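Local coordinates for protein ppBat (Bacteroides thetaiotaomicron VPI-5482, PDB 3CNE), which binds flavin derivatives such as lumichrome, riboflavin, FMN and FAD as a homodimer, and may serve as a flavin store, at residues I108-T120 and V128-N140. Numbering follows the deposited sequence.
Sequences IGHCAGAMMFDFT and VAVHPLAKPAIQN
With SG of Cys111 and CG of His131 each trans to their own backbone N (chi1 -161° and -170°), the two side chains meet where the chain leaves strand 106-110: Cys111 SG, a ligand of the structural zinc ion together with Cys74, lies obliquely beside the imidazole, 3.6 Å from His131 CD2. Their backbones are tied as well, His131 N donating to Cys111 O at 3.0 Å from above the carbonyl plane. A water lies within hydrogen-bonding distance of that same oxygen and of Ala129 O and accepts from Ala114 N, which gives this N-H in the first turn of the helix an acceptor. The strand-turn-helix here, with positive phi at Cys111, resembles the nucleophile elbow of the DJ-1/PfpI family, though in this protein the cysteine holds metal.

Further along the helix the contact becomes apolar. Ala114 CB sits against Val128 CB at 3.7 Å, the extended chain of selenomethionine Met115, which bends only beyond the selenium, lays SE 3.6 Å from Ala137 CB, and Ile138 CD1 reaches in to 3.6 Å from Met115 CA. Asp118 closes the far end: Asn140 N approaches its OD2 from above the carboxylate plane and donates at 3.0 Å, while the 2.5 Å approach of Gln139 N to OD2 is too short to be taken at face value.

The loop and 3-10 turn after strand 127-129 thus pack along one side of helix 113-119, while Met116 and Phe117 of that helix reach helix 88-102 and strand 69-73, and Val128 meets strand 154-157.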
loop_
_atom_site.group_PDB
_atom_site.type_symbol
_atom_site.label_atom_id
_atom_site.label_comp_id
_atom_site.label_asym_id
_atom_site.label_seq_id
_atom_site.Cartn_x
_atom_site.Cartn_y
_atom_site.Cartn_z
ATOM N N ILE A 108 -2.435 -7.597 -15.996
ATOM C CA ILE A 108 -2.734 -7.713 -14.574
ATOM C C ILE A 108 -3.367 -6.394 -14.083
ATOM O O ILE A 108 -2.880 -5.302 -14.379
ATOM C CB ILE A 108 -1.459 -7.978 -13.726
ATOM C CG1 ILE A 108 -0.786 -9.306 -14.112
ATOM C CG2 ILE A 108 -1.799 -7.956 -12.209
ATOM C CD1 ILE A 108 0.735 -9.279 -13.992
ATOM N N GLY A 109 -4.467 -6.494 -13.346
ATOM C CA GLY A 109 -5.080 -5.295 -12.822
ATOM C C GLY A 109 -6.221 -5.632 -11.898
ATOM O O GLY A 109 -6.621 -6.799 -11.786
ATOM N N HIS A 110 -6.700 -4.603 -11.211
ATOM C CA HIS A 110 -7.762 -4.748 -10.245
ATOM C C HIS A 110 -8.688 -3.538 -10.311
ATOM O O HIS A 110 -8.378 -2.544 -10.986
ATOM C CB HIS A 110 -7.186 -4.925 -8.829
ATOM C CG HIS A 110 -6.531 -3.694 -8.277
ATOM N ND1 HIS A 110 -5.219 -3.365 -8.543
ATOM C CD2 HIS A 110 -7.003 -2.723 -7.461
ATOM C CE1 HIS A 110 -4.911 -2.244 -7.911
ATOM N NE2 HIS A 110 -5.976 -1.834 -7.251
ATOM N N CYS A 111 -9.806 -3.644 -9.588
ATOM C CA CYS A 111 -10.817 -2.593 -9.476
ATOM C C CYS A 111 -11.362 -2.237 -10.873
ATOM O O CYS A 111 -12.015 -3.081 -11.480
ATOM C CB CYS A 111 -10.311 -1.407 -8.632
ATOM S SG CYS A 111 -11.647 -0.361 -7.996
ATOM N N ALA A 112 -11.099 -1.048 -11.412
ATOM C CA ALA A 112 -11.575 -0.752 -12.788
ATOM C C ALA A 112 -10.556 -1.084 -13.883
ATOM O O ALA A 112 -10.770 -0.752 -15.051
ATOM C CB ALA A 112 -12.078 0.733 -12.914
ATOM N N GLY A 113 -9.456 -1.757 -13.506
ATOM C CA GLY A 113 -8.437 -2.206 -14.446
ATOM C C GLY A 113 -8.988 -2.996 -15.626
ATOM O O GLY A 113 -8.590 -2.766 -16.780
ATOM N N ALA A 114 -9.905 -3.928 -15.348
ATOM C CA ALA A 114 -10.495 -4.755 -16.409
ATOM C C ALA A 114 -11.269 -3.882 -17.409
ATOM O O ALA A 114 -11.364 -4.214 -18.607
ATOM C CB ALA A 114 -11.421 -5.797 -15.818
HETATM N N MSE A 115 -11.816 -2.770 -16.916
HETATM C CA MSE A 115 -12.561 -1.855 -17.782
HETATM C C MSE A 115 -11.610 -1.100 -18.701
HETATM O O MSE A 115 -11.881 -0.945 -19.891
HETATM C CB MSE A 115 -13.395 -0.894 -16.959
HETATM C CG MSE A 115 -14.314 -0.006 -17.793
HETATM SE SE MSE A 115 -15.052 1.436 -16.700
HETATM C CE MSE A 115 -13.465 2.533 -16.295
HETATM N N MSE A 116 -10.484 -0.655 -18.146
HETATM C CA MSE A 116 -9.447 -0.006 -18.956
HETATM C C MSE A 116 -8.992 -0.960 -20.078
HETATM O O MSE A 116 -8.818 -0.552 -21.228
HETATM C CB MSE A 116 -8.278 0.439 -18.075
HETATM C CG MSE A 116 -8.683 1.489 -17.031
HETATM SE SE MSE A 116 -9.203 3.178 -17.912
HETATM C CE MSE A 116 -7.457 3.744 -18.403
ATOM N N PHE A 117 -8.792 -2.228 -19.720
ATOM C CA PHE A 117 -8.471 -3.264 -20.689
ATOM C C PHE A 117 -9.586 -3.391 -21.733
ATOM O O PHE A 117 -9.303 -3.375 -22.932
ATOM C CB PHE A 117 -8.208 -4.624 -19.991
ATOM C CG PHE A 117 -6.990 -4.645 -19.079
ATOM C CD1 PHE A 117 -5.970 -3.705 -19.203
ATOM C CD2 PHE A 117 -6.854 -5.653 -18.116
ATOM C CE1 PHE A 117 -4.818 -3.761 -18.357
ATOM C CE2 PHE A 117 -5.721 -5.717 -17.277
ATOM C CZ PHE A 117 -4.709 -4.759 -17.397
ATOM N N ASP A 118 -10.839 -3.485 -21.274
ATOM C CA ASP A 118 -11.987 -3.669 -22.149
ATOM C C ASP A 118 -12.077 -2.590 -23.214
ATOM O O ASP A 118 -12.337 -2.896 -24.382
ATOM C CB ASP A 118 -13.306 -3.731 -21.359
ATOM C CG ASP A 118 -14.563 -3.786 -22.285
ATOM O OD1 ASP A 118 -14.521 -3.295 -23.429
ATOM O OD2 ASP A 118 -15.620 -4.297 -21.890
ATOM N N PHE A 119 -11.845 -1.341 -22.806
ATOM C CA PHE A 119 -11.925 -0.184 -23.700
ATOM C C PHE A 119 -11.086 -0.380 -24.950
ATOM O O PHE A 119 -11.421 0.135 -26.022
ATOM C CB PHE A 119 -11.462 1.101 -22.980
ATOM C CG PHE A 119 -12.445 1.647 -21.969
ATOM C CD1 PHE A 119 -13.744 1.180 -21.897
ATOM C CD2 PHE A 119 -12.066 2.696 -21.129
ATOM C CE1 PHE A 119 -14.646 1.711 -20.981
ATOM C CE2 PHE A 119 -12.944 3.235 -20.213
ATOM C CZ PHE A 119 -14.242 2.751 -20.136
ATOM N N THR A 120 -9.980 -1.106 -24.810
ATOM C CA THR A 120 -9.080 -1.336 -25.931
ATOM C C THR A 120 -9.516 -2.560 -26.745
ATOM O O THR A 120 -8.960 -2.818 -27.801
ATOM C CB THR A 120 -7.603 -1.527 -25.478
ATOM O OG1 THR A 120 -7.468 -2.803 -24.863
ATOM C CG2 THR A 120 -7.180 -0.427 -24.476
ATOM N N VAL A 128 -13.288 -11.624 -16.775
ATOM C CA VAL A 128 -12.581 -10.634 -15.964
ATOM C C VAL A 128 -13.330 -10.366 -14.686
ATOM O O VAL A 128 -14.566 -10.429 -14.648
ATOM C CB VAL A 128 -12.376 -9.269 -16.686
ATOM C CG1 VAL A 128 -11.413 -9.394 -17.859
ATOM C CG2 VAL A 128 -13.728 -8.631 -17.113
ATOM N N ALA A 129 -12.571 -10.062 -13.641
ATOM C CA ALA A 129 -13.125 -9.561 -12.403
ATOM C C ALA A 129 -12.927 -8.050 -12.424
ATOM O O ALA A 129 -11.910 -7.536 -12.916
ATOM C CB ALA A 129 -12.441 -10.172 -11.218
ATOM N N VAL A 130 -13.924 -7.358 -11.898
ATOM C CA VAL A 130 -14.039 -5.918 -12.026
ATOM C C VAL A 130 -14.841 -5.425 -10.840
ATOM O O VAL A 130 -15.657 -6.177 -10.275
ATOM C CB VAL A 130 -14.688 -5.534 -13.381
ATOM C CG1 VAL A 130 -16.116 -6.040 -13.483
ATOM C CG2 VAL A 130 -14.641 -4.038 -13.627
ATOM N N HIS A 131 -14.588 -4.178 -10.447
ATOM C CA HIS A 131 -15.339 -3.546 -9.390
ATOM C C HIS A 131 -16.821 -3.513 -9.799
ATOM O O HIS A 131 -17.117 -3.194 -10.944
ATOM C CB HIS A 131 -14.822 -2.118 -9.152
ATOM C CG HIS A 131 -15.387 -1.487 -7.926
ATOM N ND1 HIS A 131 -16.668 -0.980 -7.874
ATOM C CD2 HIS A 131 -14.863 -1.315 -6.692
ATOM C CE1 HIS A 131 -16.903 -0.512 -6.662
ATOM N NE2 HIS A 131 -15.825 -0.711 -5.924
ATOM N N PRO A 132 -17.746 -3.861 -8.882
ATOM C CA PRO A 132 -19.181 -3.869 -9.213
ATOM C C PRO A 132 -19.680 -2.639 -9.969
ATOM O O PRO A 132 -20.440 -2.772 -10.929
ATOM C CB PRO A 132 -19.855 -3.973 -7.839
ATOM C CG PRO A 132 -18.884 -4.753 -7.040
ATOM C CD PRO A 132 -17.519 -4.296 -7.490
ATOM N N LEU A 133 -19.243 -1.453 -9.560
ATOM C CA LEU A 133 -19.686 -0.221 -10.225
ATOM C C LEU A 133 -19.159 -0.084 -11.657
ATOM O O LEU A 133 -19.738 0.637 -12.473
ATOM C CB LEU A 133 -19.305 1.014 -9.395
ATOM C CG LEU A 133 -19.904 1.163 -7.991
ATOM C CD1 LEU A 133 -19.237 2.308 -7.218
ATOM C CD2 LEU A 133 -21.428 1.363 -8.047
ATOM N N ALA A 134 -18.044 -0.747 -11.956
ATOM C CA ALA A 134 -17.487 -0.702 -13.302
ATOM C C ALA A 134 -18.012 -1.862 -14.163
ATOM O O ALA A 134 -17.856 -1.844 -15.383
ATOM C CB ALA A 134 -15.950 -0.712 -13.248
ATOM N N LYS A 135 -18.651 -2.851 -13.534
ATOM C CA LYS A 135 -19.143 -4.062 -14.245
ATOM C C LYS A 135 -19.989 -3.791 -15.501
ATOM O O LYS A 135 -19.733 -4.394 -16.545
ATOM C CB LYS A 135 -19.883 -5.029 -13.304
ATOM C CG LYS A 135 -20.225 -6.368 -13.957
ATOM C CD LYS A 135 -20.876 -7.336 -12.991
ATOM C CE LYS A 135 -21.254 -8.624 -13.721
ATOM N NZ LYS A 135 -22.143 -9.482 -12.895
ATOM N N PRO A 136 -20.979 -2.874 -15.414
ATOM C CA PRO A 136 -21.796 -2.626 -16.602
ATOM C C PRO A 136 -21.007 -2.082 -17.797
ATOM O O PRO A 136 -21.502 -2.144 -18.923
ATOM C CB PRO A 136 -22.798 -1.561 -16.132
ATOM C CG PRO A 136 -22.792 -1.629 -14.652
ATOM C CD PRO A 136 -21.402 -2.031 -14.281
ATOM N N ALA A 137 -19.803 -1.558 -17.562
ATOM C CA ALA A 137 -18.980 -1.046 -18.659
ATOM C C ALA A 137 -18.207 -2.129 -19.411
ATOM O O ALA A 137 -17.587 -1.848 -20.438
ATOM C CB ALA A 137 -18.039 0.050 -18.167
ATOM N N ILE A 138 -18.236 -3.360 -18.906
ATOM C CA ILE A 138 -17.558 -4.469 -19.571
ATOM C C ILE A 138 -18.443 -4.995 -20.696
ATOM O O ILE A 138 -19.487 -5.601 -20.434
ATOM C CB ILE A 138 -17.177 -5.617 -18.564
ATOM C CG1 ILE A 138 -16.220 -5.097 -17.480
ATOM C CG2 ILE A 138 -16.597 -6.825 -19.283
ATOM C CD1 ILE A 138 -14.894 -4.591 -18.025
ATOM N N GLN A 139 -18.044 -4.735 -21.937
ATOM C CA GLN A 139 -18.777 -5.276 -23.098
ATOM C C GLN A 139 -18.016 -6.248 -24.006
ATOM O O GLN A 139 -18.641 -7.112 -24.624
ATOM C CB GLN A 139 -19.464 -4.184 -23.942
ATOM C CG GLN A 139 -19.174 -2.743 -23.586
ATOM C CD GLN A 139 -20.036 -1.799 -24.386
ATOM O OE1 GLN A 139 -20.909 -2.237 -25.147
ATOM N NE2 GLN A 139 -19.799 -0.492 -24.235
ATOM N N ASN A 140 -16.693 -6.096 -24.094
ATOM C CA ASN A 140 -15.848 -7.012 -24.860
ATOM C C ASN A 140 -15.516 -8.305 -24.117
ATOM O O ASN A 140 -15.567 -9.390 -24.702
ATOM C CB ASN A 140 -14.575 -6.315 -25.331
ATOM C CG ASN A 140 -14.867 -5.195 -26.314
ATOM O OD1 ASN A 140 -14.519 -4.026 -26.079
ATOM N ND2 ASN A 140 -15.520 -5.536 -27.409
HETATM O O HOH W 1 -10.435 -5.088 -12.778
#